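Local coordinates for protein type III effector XopAI (Xanthomonas citri, PDB 6K93) that adopts a mono-ADP-ribosyltransferase fold and probably binds arginine-containing peptides as a secreted effector acting during invasion of host cells, at residues A[88-93]-A[120-125]; A[182-187]-A[243-248]; A[202-207]-A[288-293]; A[266-271]-A[284-289]. All blocks are in the same frame, centred on the assembly; numbering follows the deposited sequence.

Contact 1 (A[88-93]-A[120-125])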
loop_
_atom_site.group_PDB
_atom_site.type_symbol
_atom_site.label_atom_id
_atom_site.label_comp_id
_atom_site.label_asym_id
_atom_site.label_seq_id
_atom_site.Cartn_x
_atom_site.Cartn_y
_atom_site.Cartn_z
ATOM N N VAL A 88 3.730 -18.903 -11.480
ATOM C CA VAL A 88 3.934 -19.680 -10.270
ATOM C C VAL A 88 2.661 -19.628 -9.435
ATOM O O VAL A 88 2.035 -18.573 -9.300
ATOM C CB VAL A 88 5.151 -19.137 -9.502
ATOM C CG1 VAL A 88 4.882 -17.731 -8.982
ATOM C CG2 VAL A 88 5.526 -20.081 -8.366
ATOM N N GLU A 89 2.243 -20.777 -8.899
ATOM C CA GLU A 89 1.044 -20.826 -8.066
ATOM C C GLU A 89 1.318 -20.081 -6.763
ATOM O O GLU A 89 2.430 -20.107 -6.236
ATOM C CB GLU A 89 0.608 -22.282 -7.768
ATOM C CG GLU A 89 -0.852 -22.339 -7.243
ATOM C CD GLU A 89 -1.366 -23.750 -6.962
ATOM O OE1 GLU A 89 -0.576 -24.696 -7.086
ATOM O OE2 GLU A 89 -2.559 -23.898 -6.610
ATOM N N LEU A 90 0.322 -19.361 -6.267
ATOM C CA LEU A 90 0.479 -18.720 -4.970
ATOM C C LEU A 90 0.408 -19.731 -3.843
ATOM O O LEU A 90 -0.302 -20.730 -3.918
ATOM C CB LEU A 90 -0.590 -17.653 -4.719
ATOM C CG LEU A 90 -0.655 -16.515 -5.693
ATOM C CD1 LEU A 90 -1.877 -15.667 -5.340
ATOM C CD2 LEU A 90 0.623 -15.681 -5.654
ATOM N N ASN A 91 1.130 -19.430 -2.772
ATOM C CA ASN A 91 1.079 -20.237 -1.558
ATOM C C ASN A 91 -0.235 -19.972 -0.838
ATOM O O ASN A 91 -0.466 -18.876 -0.314
ATOM C CB ASN A 91 2.261 -19.925 -0.645
ATOM C CG ASN A 91 2.200 -20.686 0.667
ATOM O OD1 ASN A 91 1.391 -21.604 0.839
ATOM N ND2 ASN A 91 3.048 -20.295 1.609
ATOM N N THR A 92 -1.087 -20.981 -0.803
ATOM C CA THR A 92 -2.401 -20.892 -0.196
ATOM C C THR A 92 -2.471 -21.553 1.171
ATOM O O THR A 92 -3.562 -21.594 1.759
ATOM C CB THR A 92 -3.430 -21.555 -1.107
ATOM O OG1 THR A 92 -3.024 -22.907 -1.362
ATOM C CG2 THR A 92 -3.522 -20.774 -2.410
ATOM N N SER A 93 -1.365 -22.098 1.690
ATOM C CA SER A 93 -1.435 -22.857 2.937
ATOM C C SER A 93 -1.288 -21.929 4.141
ATOM O O SER A 93 -0.453 -21.020 4.142
ATOM C CB SER A 93 -0.380 -23.971 2.953
ATOM O OG SER A 93 0.907 -23.452 3.234
ATOM N N ARG A 120 8.443 -11.286 -5.856
ATOM C CA ARG A 120 8.055 -10.480 -7.006
ATOM C C ARG A 120 7.328 -11.321 -8.047
ATOM O O ARG A 120 6.377 -10.840 -8.673
ATOM C CB ARG A 120 9.294 -9.784 -7.575
ATOM C CG ARG A 120 9.893 -8.859 -6.529
ATOM C CD ARG A 120 10.897 -7.883 -7.092
ATOM N NE ARG A 120 12.120 -8.471 -7.626
ATOM C CZ ARG A 120 13.250 -8.616 -6.945
ATOM N NH1 ARG A 120 13.309 -8.262 -5.671
ATOM N NH2 ARG A 120 14.303 -9.143 -7.537
ATOM N N LYS A 121 7.743 -12.582 -8.224
ATOM C CA LYS A 121 7.048 -13.471 -9.149
ATOM C C LYS A 121 5.677 -13.853 -8.596
ATOM O O LYS A 121 4.708 -13.985 -9.352
ATOM C CB LYS A 121 7.897 -14.719 -9.408
ATOM C CG LYS A 121 7.440 -15.542 -10.603
ATOM C CD LYS A 121 8.043 -16.941 -10.549
ATOM C CE LYS A 121 9.562 -16.914 -10.666
ATOM N NZ LYS A 121 10.103 -18.269 -10.968
ATOM N N GLN A 122 5.574 -14.028 -7.273
ATOM C CA GLN A 122 4.278 -14.256 -6.647
ATOM C C GLN A 122 3.362 -13.068 -6.853
ATOM O O GLN A 122 2.175 -13.235 -7.135
ATOM C CB GLN A 122 4.455 -14.549 -5.161
ATOM C CG GLN A 122 4.990 -15.948 -4.898
ATOM C CD GLN A 122 5.663 -16.109 -3.551
ATOM O OE1 GLN A 122 5.756 -15.185 -2.752
ATOM N NE2 GLN A 122 6.135 -17.327 -3.291
ATOM N N PHE A 123 3.901 -11.854 -6.730
ATOM C CA PHE A 123 3.076 -10.675 -6.966
ATOM C C PHE A 123 2.606 -10.625 -8.428
ATOM O O PHE A 123 1.443 -10.310 -8.716
ATOM C CB PHE A 123 3.859 -9.410 -6.575
ATOM C CG PHE A 123 3.247 -8.141 -7.082
ATOM C CD1 PHE A 123 1.931 -7.834 -6.787
ATOM C CD2 PHE A 123 3.978 -7.255 -7.857
ATOM C CE1 PHE A 123 1.343 -6.692 -7.271
ATOM C CE2 PHE A 123 3.395 -6.102 -8.340
ATOM C CZ PHE A 123 2.081 -5.812 -8.055
ATOM N N LYS A 124 3.471 -10.991 -9.365
ATOM C CA LYS A 124 3.052 -11.091 -10.765
ATOM C C LYS A 124 1.849 -12.023 -10.905
ATOM O O LYS A 124 0.855 -11.676 -11.554
ATOM C CB LYS A 124 4.217 -11.575 -11.643
ATOM C CG LYS A 124 3.825 -11.821 -13.088
ATOM C CD LYS A 124 4.976 -12.277 -13.933
ATOM C CE LYS A 124 4.520 -12.413 -15.368
ATOM N NZ LYS A 124 5.628 -12.812 -16.269
ATOM N N THR A 125 1.919 -13.214 -10.297
ATOM C CA THR A 125 0.772 -14.111 -10.359
ATOM C C THR A 125 -0.454 -13.484 -9.719
ATOM O O THR A 125 -1.555 -13.547 -10.276
ATOM C CB THR A 125 1.084 -15.428 -9.678
ATOM O OG1 THR A 125 2.102 -16.074 -10.417
ATOM C CG2 THR A 125 -0.161 -16.327 -9.626
HETATM O O HOH W 1 4.406 -15.614 -11.768
#

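Contact 2 (A[182-187]-A[243-248])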
loop_
_atom_site.group_PDB
_atom_site.type_symbol
_atom_site.label_atom_id
_atom_site.label_comp_id
_atom_site.label_asym_id
_atom_site.label_seq_id
_atom_site.Cartn_x
_atom_site.Cartn_y
_atom_site.Cartn_z
ATOM N N VAL A 182 -5.504 -5.312 -0.863
ATOM C CA VAL A 182 -4.297 -5.225 -0.051
ATOM C C VAL A 182 -4.360 -4.193 1.065
ATOM O O VAL A 182 -3.620 -4.313 2.046
ATOM C CB VAL A 182 -3.074 -4.959 -0.966
ATOM C CG1 VAL A 182 -3.191 -3.596 -1.675
ATOM C CG2 VAL A 182 -1.767 -5.064 -0.215
ATOM N N GLN A 183 -5.206 -3.157 0.927
ATOM C CA GLN A 183 -5.139 -2.053 1.879
ATOM C C GLN A 183 -5.181 -2.554 3.318
ATOM O O GLN A 183 -4.427 -2.069 4.176
ATOM C CB GLN A 183 -6.259 -1.050 1.658
ATOM C CG GLN A 183 -6.286 0.078 2.707
ATOM C CD GLN A 183 -6.972 1.343 2.225
ATOM O OE1 GLN A 183 -8.052 1.317 1.648
ATOM N NE2 GLN A 183 -6.330 2.481 2.488
ATOM N N ASP A 184 -6.063 -3.508 3.611
ATOM C CA ASP A 184 -6.322 -3.944 4.980
ATOM C C ASP A 184 -5.796 -5.344 5.283
ATOM O O ASP A 184 -6.129 -5.889 6.346
ATOM C CB ASP A 184 -7.826 -3.950 5.286
ATOM C CG ASP A 184 -8.427 -2.561 5.495
ATOM O OD1 ASP A 184 -7.696 -1.590 5.437
ATOM O OD2 ASP A 184 -9.647 -2.472 5.727
ATOM N N VAL A 185 -4.970 -5.922 4.406
ATOM C CA VAL A 185 -4.667 -7.347 4.529
ATOM C C VAL A 185 -3.869 -7.671 5.788
ATOM O O VAL A 185 -3.928 -8.816 6.257
ATOM C CB VAL A 185 -3.939 -7.847 3.266
ATOM C CG1 VAL A 185 -2.499 -7.334 3.190
ATOM C CG2 VAL A 185 -3.991 -9.408 3.183
ATOM N N LEU A 186 -3.146 -6.709 6.377
ATOM C CA LEU A 186 -2.429 -6.956 7.623
ATOM C C LEU A 186 -3.184 -6.472 8.859
ATOM O O LEU A 186 -2.650 -6.571 9.966
ATOM C CB LEU A 186 -1.034 -6.309 7.575
ATOM C CG LEU A 186 -0.092 -6.920 6.561
ATOM C CD1 LEU A 186 1.249 -6.201 6.504
ATOM C CD2 LEU A 186 0.132 -8.413 6.845
ATOM N N GLU A 187 -4.406 -5.963 8.706
ATOM C CA GLU A 187 -5.218 -5.631 9.867
ATOM C C GLU A 187 -5.476 -6.885 10.683
ATOM O O GLU A 187 -5.650 -7.973 10.140
ATOM C CB GLU A 187 -6.545 -5.023 9.432
ATOM C CG GLU A 187 -6.444 -3.601 8.889
ATOM C CD GLU A 187 -6.517 -2.587 9.990
ATOM O OE1 GLU A 187 -5.540 -2.489 10.751
ATOM O OE2 GLU A 187 -7.550 -1.899 10.140
ATOM N N ASP A 243 -0.018 1.703 12.707
ATOM C CA ASP A 243 -1.001 1.461 11.664
ATOM C C ASP A 243 -0.676 0.155 10.950
ATOM O O ASP A 243 0.465 -0.065 10.532
ATOM C CB ASP A 243 -1.004 2.639 10.681
ATOM C CG ASP A 243 -2.294 2.726 9.865
ATOM O OD1 ASP A 243 -3.042 1.731 9.793
ATOM O OD2 ASP A 243 -2.547 3.813 9.333
ATOM N N ARG A 244 -1.653 -0.736 10.872
ATOM C CA ARG A 244 -1.481 -1.982 10.133
ATOM C C ARG A 244 -2.001 -1.891 8.708
ATOM O O ARG A 244 -1.901 -2.872 7.958
ATOM C CB ARG A 244 -2.139 -3.141 10.898
ATOM C CG ARG A 244 -1.546 -3.263 12.305
ATOM C CD ARG A 244 -2.009 -4.469 13.104
ATOM N NE ARG A 244 -1.942 -5.712 12.365
ATOM C CZ ARG A 244 -1.687 -6.898 12.914
ATOM N NH1 ARG A 244 -1.443 -6.999 14.219
ATOM N NH2 ARG A 244 -1.666 -7.983 12.149
ATOM N N ARG A 245 -2.552 -0.741 8.331
ATOM C CA ARG A 245 -3.055 -0.504 6.988
ATOM C C ARG A 245 -2.009 0.156 6.104
ATOM O O ARG A 245 -1.059 0.790 6.582
ATOM C CB ARG A 245 -4.324 0.376 7.027
ATOM C CG ARG A 245 -5.409 -0.245 7.896
ATOM C CD ARG A 245 -6.869 0.163 7.425
ATOM N NE ARG A 245 -6.921 1.540 7.282
ATOM C CZ ARG A 245 -7.543 2.315 6.375
ATOM N NH1 ARG A 245 -8.369 1.908 5.384
ATOM N NH2 ARG A 245 -7.343 3.589 6.476
ATOM N N PHE A 246 -2.208 0.003 4.794
ATOM C CA PHE A 246 -1.664 0.921 3.798
ATOM C C PHE A 246 -2.497 2.189 3.873
ATOM O O PHE A 246 -3.640 2.234 3.416
ATOM C CB PHE A 246 -1.695 0.311 2.407
ATOM C CG PHE A 246 -0.767 -0.843 2.269
ATOM C CD1 PHE A 246 -1.171 -2.092 2.649
ATOM C CD2 PHE A 246 0.524 -0.671 1.787
ATOM C CE1 PHE A 246 -0.311 -3.176 2.560
ATOM C CE2 PHE A 246 1.374 -1.735 1.714
ATOM C CZ PHE A 246 0.949 -2.991 2.097
ATOM N N PHE A 247 -1.937 3.228 4.470
ATOM C CA PHE A 247 -2.673 4.452 4.751
ATOM C C PHE A 247 -2.326 5.508 3.709
ATOM O O PHE A 247 -1.158 5.898 3.566
ATOM C CB PHE A 247 -2.321 4.978 6.133
ATOM C CG PHE A 247 -3.084 6.214 6.534
ATOM C CD1 PHE A 247 -4.474 6.187 6.656
ATOM C CD2 PHE A 247 -2.407 7.386 6.812
ATOM C CE1 PHE A 247 -5.161 7.335 7.048
ATOM C CE2 PHE A 247 -3.100 8.519 7.194
ATOM C CZ PHE A 247 -4.464 8.495 7.316
ATOM N N ALA A 248 -3.316 5.909 2.936
ATOM C CA ALA A 248 -3.118 6.874 1.869
ATOM C C ALA A 248 -3.592 8.260 2.266
ATOM O O ALA A 248 -4.542 8.438 3.035
ATOM C CB ALA A 248 -3.847 6.447 0.599
HETATM O O HOH W 2 -2.739 -3.918 5.542
HETATM O O HOH W 3 -10.735 -0.131 5.221
HETATM O O HOH W 4 -4.555 -0.248 11.888
#

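Contact 3 (A[202-207]-A[288-293])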
loop_
_atom_site.group_PDB
_atom_site.type_symbol
_atom_site.label_atom_id
_atom_site.label_comp_id
_atom_site.label_asym_id
_atom_site.label_seq_id
_atom_site.Cartn_x
_atom_site.Cartn_y
_atom_site.Cartn_z
ATOM N N CYS A 202 5.355 -6.446 -2.037
ATOM C CA CYS A 202 5.982 -5.595 -3.039
ATOM C C CYS A 202 5.681 -4.116 -2.820
ATOM O O CYS A 202 6.556 -3.278 -3.060
ATOM C CB CYS A 202 5.572 -6.055 -4.430
ATOM S SG CYS A 202 6.418 -7.599 -4.874
ATOM N N ILE A 203 4.498 -3.766 -2.323
ATOM C CA ILE A 203 4.245 -2.362 -2.010
ATOM C C ILE A 203 5.124 -1.912 -0.855
ATOM O O ILE A 203 5.732 -0.844 -0.897
ATOM C CB ILE A 203 2.759 -2.123 -1.691
ATOM C CG1 ILE A 203 1.864 -2.437 -2.886
ATOM C CG2 ILE A 203 2.556 -0.678 -1.232
ATOM C CD1 ILE A 203 0.370 -2.416 -2.548
ATOM N N ILE A 204 5.210 -2.716 0.205
ATOM C CA ILE A 204 6.032 -2.348 1.354
ATOM C C ILE A 204 7.483 -2.212 0.933
ATOM O O ILE A 204 8.166 -1.268 1.328
ATOM C CB ILE A 204 5.872 -3.369 2.496
ATOM C CG1 ILE A 204 4.432 -3.342 3.001
ATOM C CG2 ILE A 204 6.831 -3.065 3.633
ATOM C CD1 ILE A 204 4.105 -4.469 3.970
ATOM N N SER A 205 7.971 -3.161 0.140
ATOM C CA SER A 205 9.332 -3.104 -0.374
ATOM C C SER A 205 9.564 -1.829 -1.158
ATOM O O SER A 205 10.596 -1.173 -0.989
ATOM C CB SER A 205 9.576 -4.343 -1.242
ATOM O OG SER A 205 10.922 -4.407 -1.639
ATOM N N ALA A 206 8.620 -1.469 -2.030
ATOM C CA ALA A 206 8.761 -0.249 -2.813
ATOM C C ALA A 206 8.850 0.969 -1.908
ATOM O O ALA A 206 9.675 1.866 -2.122
ATOM C CB ALA A 206 7.590 -0.098 -3.767
ATOM N N LEU A 207 7.968 1.046 -0.911
ATOM C CA LEU A 207 7.919 2.232 -0.063
ATOM C C LEU A 207 9.183 2.400 0.753
ATOM O O LEU A 207 9.618 3.540 0.992
ATOM C CB LEU A 207 6.691 2.189 0.835
ATOM C CG LEU A 207 5.357 2.318 0.069
ATOM C CD1 LEU A 207 4.199 1.971 0.993
ATOM C CD2 LEU A 207 5.169 3.716 -0.487
ATOM N N PHE A 288 1.692 5.494 3.193
ATOM C CA PHE A 288 2.430 4.945 4.331
ATOM C C PHE A 288 2.226 3.439 4.421
ATOM O O PHE A 288 1.092 2.963 4.255
ATOM C CB PHE A 288 1.973 5.569 5.659
ATOM C CG PHE A 288 2.056 7.077 5.740
ATOM C CD1 PHE A 288 0.985 7.843 5.355
ATOM C CD2 PHE A 288 3.162 7.687 6.298
ATOM C CE1 PHE A 288 1.021 9.224 5.489
ATOM C CE2 PHE A 288 3.197 9.062 6.422
ATOM C CZ PHE A 288 2.133 9.812 6.025
ATOM N N PRO A 289 3.269 2.676 4.717
ATOM C CA PRO A 289 3.113 1.228 4.804
ATOM C C PRO A 289 2.592 0.797 6.161
ATOM O O PRO A 289 2.757 1.521 7.161
ATOM C CB PRO A 289 4.541 0.714 4.597
ATOM C CG PRO A 289 5.402 1.805 5.145
ATOM C CD PRO A 289 4.681 3.106 4.821
ATOM N N PRO A 290 2.002 -0.396 6.251
ATOM C CA PRO A 290 1.806 -1.016 7.566
ATOM C C PRO A 290 3.096 -0.942 8.358
ATOM O O PRO A 290 4.184 -1.094 7.805
ATOM C CB PRO A 290 1.413 -2.457 7.222
ATOM C CG PRO A 290 0.765 -2.337 5.840
ATOM C CD PRO A 290 1.591 -1.296 5.146
ATOM N N GLY A 291 2.965 -0.692 9.651
ATOM C CA GLY A 291 4.094 -0.508 10.520
ATOM C C GLY A 291 4.429 0.936 10.818
ATOM O O GLY A 291 5.190 1.199 11.761
ATOM N N THR A 292 3.889 1.872 10.042
ATOM C CA THR A 292 4.066 3.285 10.322
ATOM C C THR A 292 3.468 3.608 11.682
ATOM O O THR A 292 2.406 3.091 12.052
ATOM C CB THR A 292 3.399 4.111 9.224
ATOM O OG1 THR A 292 4.031 3.830 7.967
ATOM C CG2 THR A 292 3.547 5.598 9.511
ATOM N N ARG A 293 4.176 4.447 12.433
ATOM C CA ARG A 293 3.758 4.871 13.760
ATOM C C ARG A 293 3.365 6.335 13.735
ATOM O O ARG A 293 4.087 7.176 13.180
ATOM C CB ARG A 293 4.885 4.639 14.783
ATOM C CG ARG A 293 5.107 3.167 15.038
ATOM C CD ARG A 293 6.521 2.841 15.443
ATOM N NE ARG A 293 7.000 3.662 16.553
ATOM C CZ ARG A 293 6.626 3.532 17.826
ATOM N NH1 ARG A 293 5.735 2.606 18.191
ATOM N NH2 ARG A 293 7.149 4.336 18.728
#

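Contact 4 (A[266-271]-A[284-289])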
loop_
_atom_site.group_PDB
_atom_site.type_symbol
_atom_site.label_atom_id
_atom_site.label_comp_id
_atom_site.label_asym_id
_atom_site.label_seq_id
_atom_site.Cartn_x
_atom_site.Cartn_y
_atom_site.Cartn_z
ATOM N N SER A 266 -2.346 14.419 8.869
ATOM C CA SER A 266 -1.189 13.664 9.341
ATOM C C SER A 266 0.107 14.352 8.939
ATOM O O SER A 266 0.337 14.640 7.753
ATOM C CB SER A 266 -1.163 12.243 8.785
ATOM O OG SER A 266 -2.388 11.544 8.982
ATOM N N ASN A 267 0.971 14.580 9.920
ATOM C CA ASN A 267 2.276 15.142 9.619
ATOM C C ASN A 267 3.194 14.035 9.158
ATOM O O ASN A 267 3.477 13.105 9.909
ATOM C CB ASN A 267 2.844 15.861 10.837
ATOM C CG ASN A 267 2.083 17.114 11.148
ATOM O OD1 ASN A 267 2.013 18.025 10.326
ATOM N ND2 ASN A 267 1.466 17.151 12.314
ATOM N N SER A 268 3.639 14.138 7.921
ATOM C CA SER A 268 4.519 13.150 7.324
ATOM C C SER A 268 5.967 13.571 7.478
ATOM O O SER A 268 6.298 14.755 7.353
ATOM C CB SER A 268 4.195 12.994 5.838
ATOM O OG SER A 268 5.090 12.131 5.192
ATOM N N THR A 269 6.813 12.598 7.785
ATOM C CA THR A 269 8.256 12.761 7.707
ATOM C C THR A 269 8.889 11.918 6.619
ATOM O O THR A 269 9.817 12.397 5.939
ATOM C CB THR A 269 8.913 12.409 9.045
ATOM O OG1 THR A 269 8.493 11.124 9.492
ATOM C CG2 THR A 269 8.540 13.427 10.044
ATOM N N THR A 270 8.438 10.657 6.482
ATOM C CA THR A 270 8.956 9.760 5.461
ATOM C C THR A 270 7.865 9.155 4.593
ATOM O O THR A 270 8.155 8.250 3.800
ATOM C CB THR A 270 9.779 8.630 6.090
ATOM O OG1 THR A 270 8.923 7.750 6.815
ATOM C CG2 THR A 270 10.859 9.179 6.996
ATOM N N GLY A 271 6.609 9.584 4.735
ATOM C CA GLY A 271 5.576 9.132 3.828
ATOM C C GLY A 271 6.020 9.405 2.405
ATOM O O GLY A 271 6.544 10.478 2.103
ATOM N N GLN A 284 -1.705 13.805 -6.026
ATOM C CA GLN A 284 -0.457 13.962 -5.261
ATOM C C GLN A 284 -0.553 13.070 -4.015
ATOM O O GLN A 284 -0.617 13.526 -2.866
ATOM C CB GLN A 284 -0.198 15.435 -4.892
ATOM C CG GLN A 284 0.129 16.273 -6.129
ATOM C CD GLN A 284 0.363 17.741 -5.804
ATOM O OE1 GLN A 284 -0.309 18.601 -6.343
ATOM N NE2 GLN A 284 1.337 18.020 -4.942
ATOM N N GLU A 285 -0.560 11.751 -4.256
ATOM C CA GLU A 285 -0.757 10.769 -3.203
ATOM C C GLU A 285 0.528 10.518 -2.445
ATOM O O GLU A 285 1.608 10.425 -3.030
ATOM C CB GLU A 285 -1.297 9.467 -3.789
ATOM C CG GLU A 285 -1.572 8.411 -2.753
ATOM C CD GLU A 285 -2.336 7.211 -3.310
ATOM O OE1 GLU A 285 -2.517 7.108 -4.536
ATOM O OE2 GLU A 285 -2.751 6.377 -2.491
ATOM N N VAL A 286 0.384 10.381 -1.133
ATOM C CA VAL A 286 1.437 9.963 -0.215
ATOM C C VAL A 286 0.948 8.689 0.458
ATOM O O VAL A 286 -0.196 8.637 0.907
ATOM C CB VAL A 286 1.752 11.039 0.842
ATOM C CG1 VAL A 286 2.669 10.545 1.916
ATOM C CG2 VAL A 286 2.349 12.277 0.131
ATOM N N LEU A 287 1.785 7.654 0.495
ATOM C CA LEU A 287 1.371 6.339 0.967
ATOM C C LEU A 287 2.290 5.898 2.085
ATOM O O LEU A 287 3.519 5.953 1.943
ATOM C CB LEU A 287 1.372 5.337 -0.175
ATOM C CG LEU A 287 0.811 3.981 0.203
ATOM C CD1 LEU A 287 -0.632 4.048 0.628
ATOM C CD2 LEU A 287 0.973 3.020 -0.952
ATOM N N PHE A 288 1.692 5.494 3.193
ATOM C CA PHE A 288 2.430 4.945 4.331
ATOM C C PHE A 288 2.226 3.439 4.421
ATOM O O PHE A 288 1.092 2.963 4.255
ATOM C CB PHE A 288 1.973 5.569 5.659
ATOM C CG PHE A 288 2.056 7.077 5.740
ATOM C CD1 PHE A 288 0.985 7.843 5.355
ATOM C CD2 PHE A 288 3.162 7.687 6.298
ATOM C CE1 PHE A 288 1.021 9.224 5.489
ATOM C CE2 PHE A 288 3.197 9.062 6.422
ATOM C CZ PHE A 288 2.133 9.812 6.025
ATOM N N PRO A 289 3.269 2.676 4.717
ATOM C CA PRO A 289 3.113 1.228 4.804
ATOM C C PRO A 289 2.592 0.797 6.161
ATOM O O PRO A 289 2.757 1.521 7.161
ATOM C CB PRO A 289 4.541 0.714 4.597
ATOM C CG PRO A 289 5.402 1.805 5.145
ATOM C CD PRO A 289 4.681 3.106 4.821
HETATM O O HOH W 5 6.005 5.784 2.831
#

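Contact 1 (A[88-93]-A[120-125])
Thr-125 OG1 is gripped from two directions: it donates to Val-88 O, 2.7 Å away, meeting a lone pair in the carbonyl plane, and it accepts a hydrogen bond from a water. That water also donates to Lys-121 O at 2.9 Å and receives a weak bond from Val-88 N, so the two peptide groups flanking Val-88 are tied to one turn of helix, the first weakly through the water and the second by the threonine hydroxyl. Thr-125 N, meanwhile, takes the ordinary helical bond to Lys-121 O, which therefore has two donors.

With its hydroxyl anti to the carbonyl carbon (chi1 -65°), Thr-125 turns its methyl toward Leu-90, and CG2 lies 4.0 Å from Leu-90 CG as the two side chains run antiparallel past one another. The fold element here is a loop without regular structure, just ahead of helix 95-109, laid against helix 117-128 near the surface of the helical part of the molecule. Leu-90 CD2 comes 3.3 Å from Gln-122 O and 4.0 Å from Gln-122 CB; the same leucine also touches Ala-194 and His-195 of helix 194-209, so it fills the seam between two helices. Val-88 lies nearly perpendicular to Lys-121, its CG1 3.6 Å from Lys-121 CD, where the lysine chain bends (chi3 -64°).

Beyond Leu-90 the loop closes in an Asx turn: Asn-91 OD1 accepts from Ser-93 N and from Ser-93 OG. Gln-98 NE2 of the following helix bonds to the carbonyls of Asn-91 and Ser-93.

Contact 2 (A[182-187]-A[243-248])
Arg-244 grips Leu-186 O side-on with two nitrogens, NE at 2.6 Å and NH2 at 2.8 Å. The oxygen lies at the edge of the guanidinium, close to its plane, which the bend of the arginine chain at chi3 (48°) helps to set. At the other end of the contact Gln-183 and Phe-246 are joined twice: Phe-246 N donates to Gln-183 O at 3.1 Å, while Gln-183 NE2 returns a bond of 2.9 Å to Phe-246 O, nearly along the C=O axis. Gln-183 reaches that carbonyl with CG anti to its backbone N (chi1 176°). Its amide also approaches the Arg-245 guanidinium obliquely, Gln-183 CD 3.5 Å from Arg-245 NH1 and the two planes only 23° apart. Next to this pair, Val-182 CG2 packs against Phe-246 CE1 at 3.7 Å.

A water bridges the middle, donating to Gln-183 O and Arg-244 O and accepting from Leu-186 N. Two successive type I turns, 182-185 and 184-187, present these groups, and facing them an Asx turn fixes Arg-245 N on Asp-243 OD1. In the second shell, Arg-245 is salt-bridged to Glu-224 and Glu-187 to Arg-234.

The loop ahead of helix 194-209 is thereby fastened to the lead-in of strand 247-250, with Val-182 and Phe-246 resting on that helix and Trp-103 of helix 95-109 making a cation-pi contact with Arg-244.

Contact 3 (A[202-207]-A[288-293])
A type II beta turn, Pro-289 to Thr-292, links strand 285-288 to strand 293-301 and presses its leading corner onto helix 194-209. In this part of the mono-ADP-ribosyltransferase fold the join between helix and beta structure is wholly apolar across the two segments, made by one isoleucine and one leucine, a turn apart on the helix, and two successive proline rings.

Leu-207 points its CB toward the turn and brings CD1 to 3.8 Å from Pro-289 CB. The same methyl also lies 4.0 Å from Pro-289 CD, so it rests across the proline ring, and the two side chains meet obliquely. Ile-204, one helical turn earlier, approaches with its longer branch. Its CG1, anti to the carbonyl carbon (chi1 -64°), reaches Pro-290 CD at 4.1 Å and more loosely Pro-289 CB at 4.4 Å. The isoleucine thus sits at the junction of the two rings, while the leucine meets the first and reaches back to the Phe-288 carbonyl carbon. Phe-246 also packs on Ile-204 and on Pro-290, and Phe-113 covers another part of Ile-204.

The turn itself has the classic sequence, with proline second and glycine third. Gly-291 adopts a phi of 100°, a region glycine reaches easily. Backbone hydrogen bonds of Gly-291 and Thr-292 with Asp-243 anchor its far limb to the neighbouring loop. Within the turn Pro-289 O is held twice by one residue: Thr-292 N closes the turn at 3.1 Å, and Thr-292 OG1 donates at 2.8 Å onto a lone pair in the carbonyl plane.

Contact 4 (A[266-271]-A[284-289])
The Phe-288 ring meets Ser-268 at its edge, with Ser-268 CB near the ring plane and 3.8 Å from Phe-288 CZ, while Gly-271 approaches obliquely, its CA 3.5 Å from Phe-288 CE2. Around the same ring lie Phe-294, in an edge-to-face pair, and Val-220. A chi1 of -56° swings the ring out from its strand so that its far end reaches the bend after strand 262-268.

Val-286, two residues earlier, shares the glycine: its CG1, anti to the backbone N (chi1 171°), lies 3.6 Å from Gly-271 C. Gly-271 thus abuts both the valine methyl and the phenylalanine ring, so closely that a CB would clash with each. Ser-268 OG is bonded to Tyr-216 O, and a weak bond from Gly-271 N to the same oxygen also spans the bend. A water donates to Leu-287 O at 2.6 Å and weakly to Thr-270 O, spanning the two backbones.

Strand 262-268 belongs to the five-stranded mixed sheet and strand 285-288 is central in a three-stranded antiparallel one; Val-286 and Phe-288 of the second meet Ser-268 and the glycine of the bend after the first, joining the two sheets of the mono-ADP-ribosyltransferase fold.

Contacts 2, 3 and 4 form one continuous core, their centres about 9 to 13 Å apart, whereas contact 1 lies at the surface of the helical part, about 28 Å between centres from contact 4. Contact 1 nevertheless joins the rest through packing: Phe-123 CB lies 3.6 Å from Cys-202 SG of contact 3. Contact 3 meets contact 2 through Gly-291 N and Asp-243 O, 2.7 Å apart, and shares Phe-288 and Pro-289 with contact 4. Between contacts 2 and 4, Phe-247 O and Phe-288 N pair at 2.9 Å across neighbouring strands. Helix 194-209 touches residues of all four contacts, linking the helices to the beta core.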